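Local coordinates for ankyrin repeat-containing protein YAR1 (Saccharomyces cerevisiae, PDB 4BSZ) that is an ankyrin-repeat protein that binds unfolded protein and is required for a normal rate of cell proliferation, at residues Asn89-Ser103 with Glu119-Ala132. Sequence-based numbering, arbitrary orientation.
Sequences NEVNKTGNTALHWAS and EADPFIRNKFGHDA
His100, in the first turn of helix 98-104, reaches into the following ankyrin loop, where its NE2 donates to His130 O (3.0 Å). Ile124 O lies at the ring edge, the Ala132 backbone over one face toward the rim. His100 ND1 shares a hydrogen bond with Thr97 OG1 (2.8 Å), which also caps the helix by accepting from His100 N. The ring is thus gripped at both nitrogens, as in the TPLH motif of ankyrin repeats, here Thr-Ala-Leu-His. Leu99, its CG anti to the backbone N (chi1 -172°), lays CD2 against Ala120 and Pro122 while CG meets Ala132 CB at 3.8 Å. Where the two beta turns meet, Lys127 N donates to Thr94 O, and Asn126 ND2 to a lone pair of Asn96 OD1 (3.0 Å), the amide planes 76° apart; Asn96 ND2 turns to an acidic side chain of another protein. Asn126 OD1 also receives Phe128 N and His130 N, so an alanine here would probably abolish the Asx turn and leave both amides, and Asn96 OD1, without these partners. Asn89 OD1 takes a nearly straight bond from Asp121 N (178°). Mixed side-chain and backbone hydrogen bonds around an apolar patch therefore couple successive loops without strand pairing.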
ATOM      1  N   ASN B  89     -42.654  13.983 -16.062  1.00 59.49           N
ATOM      2  CA  ASN B  89     -41.344  13.686 -16.603  1.00 59.28           C
ATOM      3  C   ASN B  89     -41.032  14.560 -17.802  1.00 59.84           C
ATOM      4  O   ASN B  89     -40.148  14.235 -18.586  1.00 60.57           O
ATOM      5  CB  ASN B  89     -41.254  12.205 -16.984  1.00 79.95           C
ATOM      6  CG  ASN B  89     -41.389  11.283 -15.783  1.00 79.56           C
ATOM      7  OD1 ASN B  89     -40.701  11.457 -14.773  1.00 77.80           O
ATOM      8  ND2 ASN B  89     -42.282  10.302 -15.885  1.00 81.47           N
ATOM      9  N   GLU B  90     -41.766  15.661 -17.955  1.00 63.26           N
ATOM     10  CA  GLU B  90     -41.553  16.569 -19.080  1.00 64.02           C
ATOM     11  C   GLU B  90     -40.195  17.257 -18.932  1.00 62.73           C
ATOM     12  O   GLU B  90     -39.801  17.654 -17.826  1.00 60.96           O
ATOM     13  CB  GLU B  90     -42.687  17.595 -19.177  1.00111.51           C
ATOM     14  CG  GLU B  90     -42.967  18.103 -20.587  1.00113.38           C
ATOM     15  CD  GLU B  90     -42.162  19.345 -20.950  1.00112.89           C
ATOM     16  OE1 GLU B  90     -41.491  19.903 -20.060  1.00111.08           O
ATOM     17  OE2 GLU B  90     -42.202  19.769 -22.126  1.00114.58           O
ATOM     18  N   VAL B  91     -39.477  17.368 -20.048  1.00 60.59           N
ATOM     19  CA  VAL B  91     -38.136  17.950 -20.071  1.00 59.95           C
ATOM     20  C   VAL B  91     -38.119  19.263 -20.856  1.00 60.74           C
ATOM     21  O   VAL B  91     -38.854  19.423 -21.839  1.00 62.45           O
ATOM     22  CB  VAL B  91     -37.093  16.970 -20.691  1.00 60.96           C
ATOM     23  CG1 VAL B  91     -37.040  15.676 -19.904  1.00 60.32           C
ATOM     24  CG2 VAL B  91     -37.397  16.692 -22.154  1.00 63.65           C
ATOM     25  N   ASN B  92     -37.291  20.209 -20.424  1.00 59.62           N
ATOM     26  CA  ASN B  92     -37.155  21.469 -21.156  1.00 60.63           C
ATOM     27  C   ASN B  92     -36.151  21.335 -22.302  1.00 62.55           C
ATOM     28  O   ASN B  92     -35.707  20.229 -22.591  1.00 63.19           O
ATOM     29  CB  ASN B  92     -36.786  22.615 -20.209  1.00 63.12           C
ATOM     30  CG  ASN B  92     -35.533  22.329 -19.404  1.00 62.01           C
ATOM     31  OD1 ASN B  92     -34.604  21.678 -19.879  1.00 62.72           O
ATOM     32  ND2 ASN B  92     -35.508  22.817 -18.170  1.00 60.47           N
ATOM     33  N   LYS B  93     -35.795  22.443 -22.952  1.00 83.02           N
ATOM     34  CA  LYS B  93     -34.887  22.388 -24.103  1.00 85.35           C
ATOM     35  C   LYS B  93     -33.535  21.769 -23.736  1.00 84.98           C
ATOM     36  O   LYS B  93     -32.844  21.195 -24.585  1.00 86.92           O
ATOM     37  CB  LYS B  93     -34.670  23.774 -24.727  1.00 87.04           C
ATOM     38  CG  LYS B  93     -35.876  24.358 -25.461  1.00 88.29           C
ATOM     39  CD  LYS B  93     -35.431  25.279 -26.606  1.00 91.02           C
ATOM     40  CE  LYS B  93     -36.446  26.393 -26.910  1.00 91.65           C
ATOM     41  NZ  LYS B  93     -37.816  25.907 -27.247  1.00 91.94           N
ATOM     42  N   THR B  94     -33.176  21.885 -22.462  1.00 67.22           N
ATOM     43  CA  THR B  94     -31.897  21.401 -21.964  1.00 66.73           C
ATOM     44  C   THR B  94     -32.027  19.938 -21.507  1.00 65.82           C
ATOM     45  O   THR B  94     -31.039  19.289 -21.147  1.00 65.56           O
ATOM     46  CB  THR B  94     -31.392  22.320 -20.829  1.00 64.94           C
ATOM     47  OG1 THR B  94     -31.530  23.687 -21.240  1.00 65.94           O
ATOM     48  CG2 THR B  94     -29.935  22.048 -20.490  1.00 65.04           C
ATOM     49  N   GLY B  95     -33.255  19.424 -21.544  1.00 70.26           N
ATOM     50  CA  GLY B  95     -33.523  18.026 -21.253  1.00 69.95           C
ATOM     51  C   GLY B  95     -33.742  17.719 -19.783  1.00 67.55           C
ATOM     52  O   GLY B  95     -33.638  16.567 -19.358  1.00 67.23           O
ATOM     53  N   ASN B  96     -34.054  18.751 -19.003  1.00 59.58           N
ATOM     54  CA  ASN B  96     -34.218  18.598 -17.560  1.00 57.62           C
ATOM     55  C   ASN B  96     -35.675  18.439 -17.122  1.00 57.16           C
ATOM     56  O   ASN B  96     -36.565  19.142 -17.600  1.00 57.73           O
ATOM     57  CB  ASN B  96     -33.570  19.775 -16.812  1.00 59.62           C
ATOM     58  CG  ASN B  96     -32.048  19.722 -16.827  1.00 59.89           C
ATOM     59  OD1 ASN B  96     -31.447  18.664 -16.647  1.00 59.78           O
ATOM     60  ND2 ASN B  96     -31.421  20.874 -17.032  1.00 60.44           N
ATOM     61  N   THR B  97     -35.906  17.498 -16.212  1.00 55.25           N
ATOM     62  CA  THR B  97     -37.210  17.337 -15.595  1.00 54.95           C
ATOM     63  C   THR B  97     -37.296  18.297 -14.426  1.00 53.66           C
ATOM     64  O   THR B  97     -36.284  18.869 -14.015  1.00 52.98           O
ATOM     65  CB  THR B  97     -37.399  15.919 -15.048  1.00 54.15           C
ATOM     66  OG1 THR B  97     -36.386  15.648 -14.070  1.00 53.00           O
ATOM     67  CG2 THR B  97     -37.313  14.900 -16.175  1.00 55.79           C
ATOM     68  N   ALA B  98     -38.498  18.470 -13.886  1.00 61.23           N
ATOM     69  CA  ALA B  98     -38.654  19.227 -12.653  1.00 60.35           C
ATOM     70  C   ALA B  98     -37.810  18.580 -11.549  1.00 59.49           C
ATOM     71  O   ALA B  98     -37.229  19.268 -10.702  1.00 58.86           O
ATOM     72  CB  ALA B  98     -40.102  19.279 -12.247  1.00 52.36           C
ATOM     73  N   LEU B  99     -37.738  17.252 -11.581  1.00 52.80           N
ATOM     74  CA  LEU B  99     -36.982  16.508 -10.600  1.00 52.19           C
ATOM     75  C   LEU B  99     -35.524  16.937 -10.607  1.00 51.60           C
ATOM     76  O   LEU B  99     -34.932  17.146  -9.542  1.00 50.99           O
ATOM     77  CB  LEU B  99     -37.092  15.018 -10.888  1.00 51.30           C
ATOM     78  CG  LEU B  99     -36.504  14.074  -9.845  1.00 50.94           C
ATOM     79  CD1 LEU B  99     -36.900  14.505  -8.437  1.00 50.50           C
ATOM     80  CD2 LEU B  99     -36.975  12.664 -10.130  1.00 52.02           C
ATOM     81  N   HIS B 100     -34.948  17.067 -11.807  1.00 51.49           N
ATOM     82  CA  HIS B 100     -33.565  17.526 -11.964  1.00 51.35           C
ATOM     83  C   HIS B 100     -33.333  18.821 -11.204  1.00 50.88           C
ATOM     84  O   HIS B 100     -32.364  18.948 -10.466  1.00 50.53           O
ATOM     85  CB  HIS B 100     -33.230  17.770 -13.435  1.00 82.32           C
ATOM     86  CG  HIS B 100     -32.797  16.546 -14.175  1.00 83.15           C
ATOM     87  ND1 HIS B 100     -33.690  15.699 -14.801  1.00 84.01           N
ATOM     88  CD2 HIS B 100     -31.566  16.035 -14.408  1.00 83.54           C
ATOM     89  CE1 HIS B 100     -33.026  14.714 -15.378  1.00 84.94           C
ATOM     90  NE2 HIS B 100     -31.735  14.894 -15.152  1.00 84.63           N
ATOM     91  N   TRP B 101     -34.225  19.785 -11.395  1.00 50.15           N
ATOM     92  CA  TRP B 101     -34.089  21.083 -10.754  1.00 50.09           C
ATOM     93  C   TRP B 101     -34.262  21.006  -9.242  1.00 49.58           C
ATOM     94  O   TRP B 101     -33.536  21.662  -8.485  1.00 49.61           O
ATOM     95  CB  TRP B 101     -35.110  22.047 -11.334  1.00 53.20           C
ATOM     96  CG  TRP B 101     -34.747  22.551 -12.681  1.00 54.05           C
ATOM     97  CD1 TRP B 101     -33.834  22.011 -13.548  1.00 54.52           C
ATOM     98  CD2 TRP B 101     -35.278  23.714 -13.328  1.00 54.86           C
ATOM     99  NE1 TRP B 101     -33.771  22.771 -14.695  1.00 55.67           N
ATOM    100  CE2 TRP B 101     -34.650  23.821 -14.582  1.00 55.85           C
ATOM    101  CE3 TRP B 101     -36.226  24.675 -12.961  1.00 55.06           C
ATOM    102  CZ2 TRP B 101     -34.935  24.850 -15.469  1.00 57.00           C
ATOM    103  CZ3 TRP B 101     -36.512  25.694 -13.846  1.00 56.09           C
ATOM    104  CH2 TRP B 101     -35.867  25.775 -15.082  1.00 57.03           C
ATOM    105  N   ALA B 102     -35.241  20.216  -8.811  1.00 54.05           N
ATOM    106  CA  ALA B 102     -35.489  20.014  -7.388  1.00 53.93           C
ATOM    107  C   ALA B 102     -34.269  19.371  -6.726  1.00 53.56           C
ATOM    108  O   ALA B 102     -33.946  19.674  -5.578  1.00 53.67           O
ATOM    109  CB  ALA B 102     -36.737  19.166  -7.175  1.00 49.58           C
ATOM    110  N   SER B 103     -33.583  18.496  -7.457  1.00 48.72           N
ATOM    111  CA  SER B 103     -32.419  17.806  -6.903  1.00 48.48           C
ATOM    112  C   SER B 103     -31.212  18.726  -6.851  1.00 48.61           C
ATOM    113  O   SER B 103     -30.477  18.726  -5.876  1.00 48.65           O
ATOM    114  CB  SER B 103     -32.104  16.556  -7.705  1.00 48.54           C
ATOM    115  OG  SER B 103     -33.282  15.792  -7.870  1.00 48.79           O
ATOM    116  N   GLU B 119     -44.507   9.068  -8.858  1.00 79.89           N
ATOM    117  CA  GLU B 119     -43.619   8.159  -9.587  1.00 80.04           C
ATOM    118  C   GLU B 119     -42.825   8.806 -10.715  1.00 78.84           C
ATOM    119  O   GLU B 119     -42.929   8.392 -11.878  1.00 80.11           O
ATOM    120  CB  GLU B 119     -44.399   6.955 -10.114  1.00117.39           C
ATOM    121  CG  GLU B 119     -44.956   6.078  -9.013  1.00118.95           C
ATOM    122  CD  GLU B 119     -46.316   5.510  -9.356  1.00121.91           C
ATOM    123  OE1 GLU B 119     -46.604   5.338 -10.560  1.00123.13           O
ATOM    124  OE2 GLU B 119     -47.104   5.250  -8.422  1.00123.30           O
ATOM    125  N   ALA B 120     -42.037   9.818 -10.352  1.00 75.14           N
ATOM    126  CA  ALA B 120     -41.136  10.485 -11.280  1.00 74.08           C
ATOM    127  C   ALA B 120     -39.916   9.611 -11.543  1.00 74.00           C
ATOM    128  O   ALA B 120     -39.451   8.886 -10.656  1.00 73.79           O
ATOM    129  CB  ALA B 120     -40.707  11.835 -10.726  1.00 55.50           C
ATOM    130  N   ASP B 121     -39.408   9.687 -12.771  1.00 65.70           N
ATOM    131  CA  ASP B 121     -38.218   8.948 -13.165  1.00 65.90           C
ATOM    132  C   ASP B 121     -36.979   9.798 -12.870  1.00 64.03           C
ATOM    133  O   ASP B 121     -36.812  10.872 -13.447  1.00 63.52           O
ATOM    134  CB  ASP B 121     -38.297   8.581 -14.655  1.00 78.25           C
ATOM    135  CG  ASP B 121     -37.250   7.553 -15.072  1.00 79.18           C
ATOM    136  OD1 ASP B 121     -36.794   6.766 -14.215  1.00 78.86           O
ATOM    137  OD2 ASP B 121     -36.887   7.525 -16.267  1.00 80.48           O
ATOM    138  N   PRO B 122     -36.116   9.325 -11.954  1.00 62.07           N
ATOM    139  CA  PRO B 122     -34.869  10.024 -11.627  1.00 60.63           C
ATOM    140  C   PRO B 122     -33.719   9.547 -12.511  1.00 61.30           C
ATOM    141  O   PRO B 122     -32.562   9.901 -12.269  1.00 60.49           O
ATOM    142  CB  PRO B 122     -34.624   9.604 -10.181  1.00 52.98           C
ATOM    143  CG  PRO B 122     -35.135   8.190 -10.136  1.00 54.41           C
ATOM    144  CD  PRO B 122     -36.291   8.116 -11.125  1.00 55.80           C
ATOM    145  N   PHE B 123     -34.043   8.747 -13.525  1.00 59.57           N
ATOM    146  CA  PHE B 123     -33.030   8.208 -14.424  1.00 60.74           C
ATOM    147  C   PHE B 123     -33.028   8.889 -15.783  1.00 61.78           C
ATOM    148  O   PHE B 123     -32.173   8.588 -16.617  1.00 63.04           O
ATOM    149  CB  PHE B 123     -33.197   6.703 -14.585  1.00 77.76           C
ATOM    150  CG  PHE B 123     -32.944   5.940 -13.324  1.00 77.07           C
ATOM    151  CD1 PHE B 123     -31.664   5.846 -12.805  1.00 76.21           C
ATOM    152  CD2 PHE B 123     -33.983   5.326 -12.643  1.00 77.53           C
ATOM    153  CE1 PHE B 123     -31.420   5.152 -11.635  1.00 75.74           C
ATOM    154  CE2 PHE B 123     -33.748   4.628 -11.471  1.00 77.16           C
ATOM    155  CZ  PHE B 123     -32.464   4.542 -10.966  1.00 76.22           C
ATOM    156  N   ILE B 124     -33.977   9.802 -16.001  1.00 58.08           N
ATOM    157  CA  ILE B 124     -34.013  10.573 -17.235  1.00 59.11           C
ATOM    158  C   ILE B 124     -32.698  11.322 -17.348  1.00 58.48           C
ATOM    159  O   ILE B 124     -32.265  11.970 -16.394  1.00 56.69           O
ATOM    160  CB  ILE B 124     -35.152  11.613 -17.254  1.00 63.82           C
ATOM    161  CG1 ILE B 124     -36.508  10.964 -16.953  1.00 64.42           C
ATOM    162  CG2 ILE B 124     -35.175  12.340 -18.588  1.00 65.21           C
ATOM    163  CD1 ILE B 124     -37.107  10.222 -18.108  1.00 67.00           C
ATOM    164  N   ARG B 125     -32.063  11.215 -18.509  1.00 80.43           N
ATOM    165  CA  ARG B 125     -30.774  11.844 -18.738  1.00 80.43           C
ATOM    166  C   ARG B 125     -30.918  13.070 -19.612  1.00 81.13           C
ATOM    167  O   ARG B 125     -31.575  13.017 -20.647  1.00 82.90           O
ATOM    168  CB  ARG B 125     -29.838  10.849 -19.403  1.00 97.28           C
ATOM    169  CG  ARG B 125     -29.611   9.633 -18.563  1.00 96.79           C
ATOM    170  CD  ARG B 125     -28.141   9.403 -18.380  1.00 96.93           C
ATOM    171  NE  ARG B 125     -27.618   8.493 -19.390  1.00 99.61           N
ATOM    172  CZ  ARG B 125     -27.238   7.247 -19.132  1.00100.36           C
ATOM    173  NH1 ARG B 125     -27.314   6.780 -17.890  1.00 98.57           N
ATOM    174  NH2 ARG B 125     -26.772   6.477 -20.109  1.00103.15           N
ATOM    175  N   ASN B 126     -30.299  14.175 -19.202  1.00 61.52           N
ATOM    176  CA  ASN B 126     -30.377  15.431 -19.969  1.00 62.30           C
ATOM    177  C   ASN B 126     -29.388  15.542 -21.152  1.00 64.73           C
ATOM    178  O   ASN B 126     -28.641  14.601 -21.443  1.00 65.93           O
ATOM    179  CB  ASN B 126     -30.252  16.643 -19.035  1.00 67.21           C
ATOM    180  CG  ASN B 126     -28.899  16.718 -18.336  1.00 66.60           C
ATOM    181  OD1 ASN B 126     -27.882  16.292 -18.875  1.00 67.97           O
ATOM    182  ND2 ASN B 126     -28.886  17.273 -17.131  1.00 64.81           N
ATOM    183  N   LYS B 127     -29.379  16.699 -21.813  1.00 64.03           N
ATOM    184  CA  LYS B 127     -28.515  16.924 -22.977  1.00 66.74           C
ATOM    185  C   LYS B 127     -27.025  16.743 -22.664  1.00 67.02           C
ATOM    186  O   LYS B 127     -26.206  16.549 -23.574  1.00 69.57           O
ATOM    187  CB  LYS B 127     -28.752  18.313 -23.592  1.00 85.55           C
ATOM    188  CG  LYS B 127     -30.149  18.549 -24.151  1.00 85.96           C
ATOM    189  CD  LYS B 127     -30.457  17.642 -25.333  1.00 88.63           C
ATOM    190  CE  LYS B 127     -31.906  17.811 -25.793  1.00 89.04           C
ATOM    191  NZ  LYS B 127     -32.175  19.171 -26.341  1.00 89.87           N
ATOM    192  N   PHE B 128     -26.680  16.802 -21.379  1.00 68.18           N
ATOM    193  CA  PHE B 128     -25.292  16.638 -20.944  1.00 68.34           C
ATOM    194  C   PHE B 128     -25.023  15.234 -20.407  1.00 67.72           C
ATOM    195  O   PHE B 128     -23.897  14.909 -20.038  1.00 67.95           O
ATOM    196  CB  PHE B 128     -24.927  17.690 -19.891  1.00 67.47           C
ATOM    197  CG  PHE B 128     -25.310  19.085 -20.279  1.00 67.98           C
ATOM    198  CD1 PHE B 128     -24.730  19.694 -21.379  1.00 70.61           C
ATOM    199  CD2 PHE B 128     -26.256  19.786 -19.548  1.00 66.10           C
ATOM    200  CE1 PHE B 128     -25.084  20.980 -21.749  1.00 71.31           C
ATOM    201  CE2 PHE B 128     -26.619  21.083 -19.912  1.00 66.74           C
ATOM    202  CZ  PHE B 128     -26.031  21.677 -21.018  1.00 69.32           C
ATOM    203  N   GLY B 129     -26.066  14.411 -20.355  1.00 78.25           N
ATOM    204  CA  GLY B 129     -25.930  13.016 -19.974  1.00 78.12           C
ATOM    205  C   GLY B 129     -26.192  12.726 -18.514  1.00 75.50           C
ATOM    206  O   GLY B 129     -25.969  11.613 -18.061  1.00 75.36           O
ATOM    207  N   HIS B 130     -26.673  13.724 -17.778  1.00 59.06           N
ATOM    208  CA  HIS B 130     -26.867  13.591 -16.335  1.00 56.87           C
ATOM    209  C   HIS B 130     -28.321  13.345 -15.932  1.00 55.87           C
ATOM    210  O   HIS B 130     -29.246  13.928 -16.510  1.00 56.17           O
ATOM    211  CB  HIS B 130     -26.340  14.838 -15.621  1.00 64.26           C
ATOM    212  CG  HIS B 130     -24.893  15.128 -15.893  1.00 65.41           C
ATOM    213  ND1 HIS B 130     -23.911  14.158 -15.817  1.00 66.07           N
ATOM    214  CD2 HIS B 130     -24.260  16.278 -16.218  1.00 66.24           C
ATOM    215  CE1 HIS B 130     -22.740  14.703 -16.091  1.00 67.26           C
ATOM    216  NE2 HIS B 130     -22.919  15.987 -16.334  1.00 67.44           N
ATOM    217  N   ASP B 131     -28.515  12.472 -14.944  1.00 54.91           N
ATOM    218  CA  ASP B 131     -29.843  12.257 -14.356  1.00 54.08           C
ATOM    219  C   ASP B 131     -29.968  12.931 -12.994  1.00 52.35           C
ATOM    220  O   ASP B 131     -28.998  13.473 -12.473  1.00 51.81           O
ATOM    221  CB  ASP B 131     -30.172  10.767 -14.247  1.00 69.58           C
ATOM    222  CG  ASP B 131     -29.050   9.957 -13.630  1.00 69.46           C
ATOM    223  OD1 ASP B 131     -28.230  10.518 -12.869  1.00 68.41           O
ATOM    224  OD2 ASP B 131     -28.989   8.742 -13.909  1.00 70.65           O
ATOM    225  N   ALA B 132     -31.163  12.902 -12.420  1.00 51.80           N
ATOM    226  CA  ALA B 132     -31.374  13.528 -11.121  1.00 50.56           C
ATOM    227  C   ALA B 132     -30.401  13.000 -10.049  1.00 50.03           C
ATOM    228  O   ALA B 132     -29.908  13.772  -9.223  1.00 49.37           O
ATOM    229  CB  ALA B 132     -32.813  13.368 -10.681  1.00 50.49           C
TER